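Long-range contact in penicillin-binding protein PbpB (PDB 6KGU), which synthesises cross-linked peptidoglycan for the mycobacterial cell wall from lipid intermediates and is a target of beta-lactam antibiotics such as aztreonam: residues A[491-499]-A[511-519]. Sequence-based numbering, arbitrary orientation. Where two conformers were deposited one is given.
Sequences DDVYWITFA and IGIMLDNPA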
ATOM      1  N   ASP A 491     -18.328 -10.505 -13.896  1.00 52.79           N
ATOM      2  CA  ASP A 491     -19.042  -9.351 -14.410  1.00 54.96           C
ATOM      3  C   ASP A 491     -19.158  -8.253 -13.366  1.00 58.72           C
ATOM      4  O   ASP A 491     -19.155  -7.064 -13.714  1.00 58.56           O
ATOM      5  CB  ASP A 491     -20.435  -9.794 -14.884  1.00 68.78           C
ATOM      6  CG  ASP A 491     -21.287  -8.646 -15.391  1.00 76.10           C
ATOM      7  OD1 ASP A 491     -20.976  -8.104 -16.474  1.00 90.15           O
ATOM      8  OD2 ASP A 491     -22.287  -8.304 -14.723  1.00 77.93           O
ATOM      9  N   ASP A 492     -19.212  -8.635 -12.079  1.00 55.96           N
ATOM     10  CA  ASP A 492     -19.572  -7.701 -11.019  1.00 53.80           C
ATOM     11  C   ASP A 492     -18.820  -7.982  -9.719  1.00 49.91           C
ATOM     12  O   ASP A 492     -19.370  -7.769  -8.634  1.00 46.91           O
ATOM     13  CB  ASP A 492     -21.081  -7.757 -10.762  1.00 60.91           C
ATOM     14  CG  ASP A 492     -21.563  -9.167 -10.443  1.00 62.18           C
ATOM     15  OD1 ASP A 492     -20.992 -10.134 -10.992  1.00 62.71           O
ATOM     16  OD2 ASP A 492     -22.510  -9.307  -9.640  1.00 67.73           O
ATOM     17  N   VAL A 493     -17.582  -8.462  -9.801  1.00 45.03           N
ATOM     18  CA  VAL A 493     -16.738  -8.701  -8.633  1.00 43.56           C
ATOM     19  C   VAL A 493     -15.456  -7.902  -8.832  1.00 40.23           C
ATOM     20  O   VAL A 493     -14.742  -8.122  -9.819  1.00 41.16           O
ATOM     21  CB  VAL A 493     -16.433 -10.197  -8.453  1.00 44.84           C
ATOM     22  CG1 VAL A 493     -15.649 -10.437  -7.174  1.00 41.78           C
ATOM     23  CG2 VAL A 493     -17.725 -11.006  -8.475  1.00 48.15           C
ATOM     24  N   TYR A 494     -15.158  -6.982  -7.899  1.00 37.12           N
ATOM     25  CA  TYR A 494     -14.066  -6.023  -8.074  1.00 38.63           C
ATOM     26  C   TYR A 494     -13.046  -6.055  -6.947  1.00 34.07           C
ATOM     27  O   TYR A 494     -13.367  -6.358  -5.795  1.00 33.56           O
ATOM     28  CB  TYR A 494     -14.576  -4.595  -8.159  1.00 40.86           C
ATOM     29  CG  TYR A 494     -15.733  -4.423  -9.088  1.00 48.65           C
ATOM     30  CD1 TYR A 494     -16.893  -3.800  -8.665  1.00 56.36           C
ATOM     31  CD2 TYR A 494     -15.666  -4.884 -10.393  1.00 51.96           C
ATOM     32  CE1 TYR A 494     -17.964  -3.641  -9.518  1.00 61.57           C
ATOM     33  CE2 TYR A 494     -16.719  -4.733 -11.248  1.00 53.92           C
ATOM     34  CZ  TYR A 494     -17.867  -4.113 -10.807  1.00 58.87           C
ATOM     35  OH  TYR A 494     -18.921  -3.967 -11.670  1.00 71.37           O
ATOM     36  N   TRP A 495     -11.800  -5.729  -7.301  1.00 34.56           N
ATOM     37  CA  TRP A 495     -10.844  -5.181  -6.352  1.00 37.22           C
ATOM     38  C   TRP A 495     -10.938  -3.668  -6.438  1.00 29.85           C
ATOM     39  O   TRP A 495     -10.713  -3.096  -7.510  1.00 29.85           O
ATOM     40  CB  TRP A 495      -9.408  -5.591  -6.651  1.00 34.61           C
ATOM     41  CG  TRP A 495      -9.038  -6.927  -6.207  1.00 40.92           C
ATOM     42  CD1 TRP A 495      -9.090  -7.433  -4.926  1.00 37.95           C
ATOM     43  CD2 TRP A 495      -8.525  -7.963  -7.032  1.00 41.57           C
ATOM     44  NE1 TRP A 495      -8.655  -8.737  -4.917  1.00 42.02           N
ATOM     45  CE2 TRP A 495      -8.296  -9.087  -6.197  1.00 47.39           C
ATOM     46  CE3 TRP A 495      -8.238  -8.056  -8.402  1.00 38.73           C
ATOM     47  CZ2 TRP A 495      -7.792 -10.287  -6.690  1.00 44.90           C
ATOM     48  CZ3 TRP A 495      -7.731  -9.251  -8.889  1.00 49.75           C
ATOM     49  CH2 TRP A 495      -7.516 -10.352  -8.034  1.00 50.72           C
ATOM     50  N   ILE A 496     -11.242  -3.032  -5.310  1.00 30.73           N
ATOM     51  CA  ILE A 496     -11.268  -1.579  -5.182  1.00 26.73           C
ATOM     52  C   ILE A 496      -9.975  -1.140  -4.506  1.00 30.21           C
ATOM     53  O   ILE A 496      -9.608  -1.676  -3.455  1.00 28.65           O
ATOM     54  CB  ILE A 496     -12.490  -1.125  -4.367  1.00 33.21           C
ATOM     55  CG1 ILE A 496     -13.773  -1.687  -4.992  1.00 35.29           C
ATOM     56  CG2 ILE A 496     -12.496   0.400  -4.165  1.00 28.78           C
ATOM     57  CD1 ILE A 496     -13.918  -1.474  -6.442  1.00 30.70           C
ATOM     58  N   THR A 497      -9.303  -0.150  -5.089  1.00 29.21           N
ATOM     59  CA  THR A 497      -8.066   0.397  -4.550  1.00 25.45           C
ATOM     60  C   THR A 497      -8.153   1.910  -4.474  1.00 28.94           C
ATOM     61  O   THR A 497      -8.907   2.545  -5.215  1.00 25.58           O
ATOM     62  CB  THR A 497      -6.854   0.027  -5.412  1.00 25.84           C
ATOM     63  OG1 THR A 497      -7.131   0.327  -6.786  1.00 31.25           O
ATOM     64  CG2 THR A 497      -6.532  -1.464  -5.263  1.00 30.97           C
ATOM     65  N   PHE A 498      -7.394   2.476  -3.542  1.00 30.24           N
ATOM     66  CA  PHE A 498      -7.092   3.898  -3.540  1.00 28.68           C
ATOM     67  C   PHE A 498      -5.660   4.044  -3.056  1.00 28.95           C
ATOM     68  O   PHE A 498      -5.247   3.361  -2.116  1.00 30.77           O
ATOM     69  CB  PHE A 498      -8.038   4.737  -2.636  1.00 27.41           C
ATOM     70  CG  PHE A 498      -7.942   6.246  -2.886  1.00 28.38           C
ATOM     71  CD1 PHE A 498      -6.952   7.010  -2.285  1.00 24.46           C
ATOM     72  CD2 PHE A 498      -8.820   6.878  -3.757  1.00 28.47           C
ATOM     73  CE1 PHE A 498      -6.852   8.378  -2.526  1.00 22.50           C
ATOM     74  CE2 PHE A 498      -8.715   8.245  -4.016  1.00 27.42           C
ATOM     75  CZ  PHE A 498      -7.727   8.993  -3.398  1.00 20.57           C
ATOM     76  N   ALA A 499      -4.903   4.916  -3.707  1.00 25.12           N
ATOM     77  CA  ALA A 499      -3.575   5.265  -3.222  1.00 25.67           C
ATOM     78  C   ALA A 499      -3.469   6.774  -3.297  1.00 28.25           C
ATOM     79  O   ALA A 499      -3.854   7.363  -4.309  1.00 28.51           O
ATOM     80  CB  ALA A 499      -2.464   4.605  -4.044  1.00 25.48           C
ATOM     81  N   ILE A 511      -0.686   6.664   1.508  1.00 26.79           N
ATOM     82  CA  ILE A 511      -1.716   5.764   2.001  1.00 29.83           C
ATOM     83  C   ILE A 511      -2.204   4.896   0.851  1.00 26.79           C
ATOM     84  O   ILE A 511      -2.647   5.424  -0.171  1.00 30.83           O
ATOM     85  CB  ILE A 511      -2.887   6.540   2.623  1.00 21.09           C
ATOM     86  CG1 ILE A 511      -2.394   7.374   3.811  1.00 25.01           C
ATOM     87  CG2 ILE A 511      -3.996   5.535   3.043  1.00 24.34           C
ATOM     88  CD1 ILE A 511      -3.356   8.445   4.259  1.00 28.90           C
ATOM     89  N   GLY A 512      -2.147   3.574   1.028  1.00 23.94           N
ATOM     90  CA  GLY A 512      -2.697   2.632   0.056  1.00 23.00           C
ATOM     91  C   GLY A 512      -3.755   1.752   0.695  1.00 26.29           C
ATOM     92  O   GLY A 512      -3.577   1.272   1.818  1.00 27.78           O
ATOM     93  N   ILE A 513      -4.850   1.532  -0.029  1.00 26.20           N
ATOM     94  CA  ILE A 513      -6.024   0.821   0.489  1.00 26.75           C
ATOM     95  C   ILE A 513      -6.498  -0.159  -0.579  1.00 26.53           C
ATOM     96  O   ILE A 513      -6.474   0.154  -1.772  1.00 27.00           O
ATOM     97  CB  ILE A 513      -7.175   1.796   0.844  1.00 29.83           C
ATOM     98  CG1 ILE A 513      -6.788   2.739   1.984  1.00 27.48           C
ATOM     99  CG2 ILE A 513      -8.486   1.046   1.221  1.00 27.03           C
ATOM    100  CD1 ILE A 513      -7.626   4.006   1.977  1.00 29.06           C
ATOM    101  N   MET A 514      -6.958  -1.336  -0.160  1.00 23.36           N
ATOM    102  CA  MET A 514      -7.628  -2.241  -1.079  0.63 26.36           C
ATOM    103  C   MET A 514      -8.819  -2.880  -0.378  1.00 26.91           C
ATOM    104  O   MET A 514      -8.752  -3.231   0.800  1.00 26.12           O
ATOM    105  CB  MET A 514      -6.678  -3.322  -1.627  0.63 25.57           C
ATOM    106  CG  MET A 514      -7.345  -4.217  -2.665  0.63 26.03           C
ATOM    107  SD  MET A 514      -8.257  -5.613  -1.941  0.63 30.49           S
ATOM    108  CE  MET A 514      -6.894  -6.735  -1.637  0.63 26.36           C
ATOM    109  N   LEU A 515      -9.929  -2.989  -1.112  1.00 28.53           N
ATOM    110  CA  LEU A 515     -11.159  -3.639  -0.662  1.00 29.94           C
ATOM    111  C   LEU A 515     -11.482  -4.787  -1.602  1.00 29.58           C
ATOM    112  O   LEU A 515     -11.546  -4.590  -2.819  1.00 25.90           O
ATOM    113  CB  LEU A 515     -12.351  -2.686  -0.658  1.00 28.84           C
ATOM    114  CG  LEU A 515     -12.384  -1.648   0.464  1.00 42.32           C
ATOM    115  CD1 LEU A 515     -11.436  -0.571   0.104  1.00 30.48           C
ATOM    116  CD2 LEU A 515     -13.784  -1.072   0.640  1.00 42.98           C
ATOM    117  N   ASP A 516     -11.723  -5.969  -1.041  1.00 32.06           N
ATOM    118  CA  ASP A 516     -12.033  -7.151  -1.839  1.00 32.94           C
ATOM    119  C   ASP A 516     -13.545  -7.214  -2.022  1.00 35.38           C
ATOM    120  O   ASP A 516     -14.278  -7.611  -1.113  1.00 35.86           O
ATOM    121  CB  ASP A 516     -11.492  -8.413  -1.177  1.00 37.22           C
ATOM    122  CG  ASP A 516     -11.788  -9.679  -1.991  1.00 35.82           C
ATOM    123  OD1 ASP A 516     -12.557  -9.611  -2.978  1.00 34.61           O
ATOM    124  OD2 ASP A 516     -11.260 -10.748  -1.643  1.00 44.22           O
ATOM    125  N   ASN A 517     -13.994  -6.810  -3.203  1.00 34.30           N
ATOM    126  CA  ASN A 517     -15.388  -6.889  -3.626  1.00 34.67           C
ATOM    127  C   ASN A 517     -16.412  -6.300  -2.650  1.00 34.96           C
ATOM    128  O   ASN A 517     -17.309  -7.011  -2.185  1.00 32.21           O
ATOM    129  CB  ASN A 517     -15.747  -8.331  -3.955  1.00 28.88           C
ATOM    130  CG  ASN A 517     -17.071  -8.429  -4.694  1.00 38.07           C
ATOM    131  OD1 ASN A 517     -17.368  -7.613  -5.575  1.00 40.44           O
ATOM    132  ND2 ASN A 517     -17.875  -9.402  -4.329  1.00 36.04           N
ATOM    133  N   PRO A 518     -16.336  -5.006  -2.354  1.00 33.30           N
ATOM    134  CA  PRO A 518     -17.353  -4.401  -1.488  1.00 34.76           C
ATOM    135  C   PRO A 518     -18.685  -4.279  -2.216  1.00 38.55           C
ATOM    136  O   PRO A 518     -18.743  -4.112  -3.438  1.00 33.05           O
ATOM    137  CB  PRO A 518     -16.772  -3.019  -1.164  1.00 31.79           C
ATOM    138  CG  PRO A 518     -15.953  -2.677  -2.380  1.00 31.30           C
ATOM    139  CD  PRO A 518     -15.398  -4.001  -2.891  1.00 33.43           C
ATOM    140  N   ALA A 519     -19.766  -4.391  -1.443  1.00 36.95           N
ATOM    141  CA  ALA A 519     -21.097  -4.109  -1.961  1.00 37.64           C
ATOM    142  C   ALA A 519     -21.419  -2.618  -1.912  1.00 36.96           C
ATOM    143  O   ALA A 519     -22.305  -2.163  -2.642  1.00 34.65           O
ATOM    144  CB  ALA A 519     -22.150  -4.905  -1.169  1.00 34.19           C
TER
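Met514 and Trp495 make a Met-aromatic contact across a diagonal of this antiparallel hairpin, in the one of two methionine conformers described here. Met514 places CG anti to its own N (chi1 -176°), then bends twice, so that SD meets the pyrrole side of the indole obliquely, 3.6 Å from Trp495 CD1. The same conformer lays CG beside Thr497 CG2 at 3.9 Å, within their non-hydrogen-bonded pair. On the opposite face of the hairpin, Ile496 sets CB against Leu515 CB at 4.0 Å, while its CG1 branch presses obliquely on Pro518, 3.5 Å from CD. Paired N-H and C=O groups link Ile496 with Leu515 and Phe498 with Ile513; the bond from Leu515 N to Ile496 O, at 2.7 Å, lies in the carbonyl plane. Beyond Asp516 the side chain of Asn517 joins in, beside a weak backbone bond from Asn517 N to Tyr494 O. Its amide crosses Val493 at about a right angle, CG 3.5 Å from Val493 CG1, and OD1 accepts the N-H of Tyr494 (N to OD1 3.3 Å), the donor lying above the side-chain carbonyl plane. This bond ties the loop after strand 509-516 to Tyr494, whose side chain touches the bound aztreonam-derived ligand. Within the transpeptidase domain's antiparallel sheet, strand 473-483 flanks 493-502 and strand 220-227 flanks 509-516; helix 531-544 packs on the face carrying Phe498 and Ile513, while Phe265 meets Trp495 on the other.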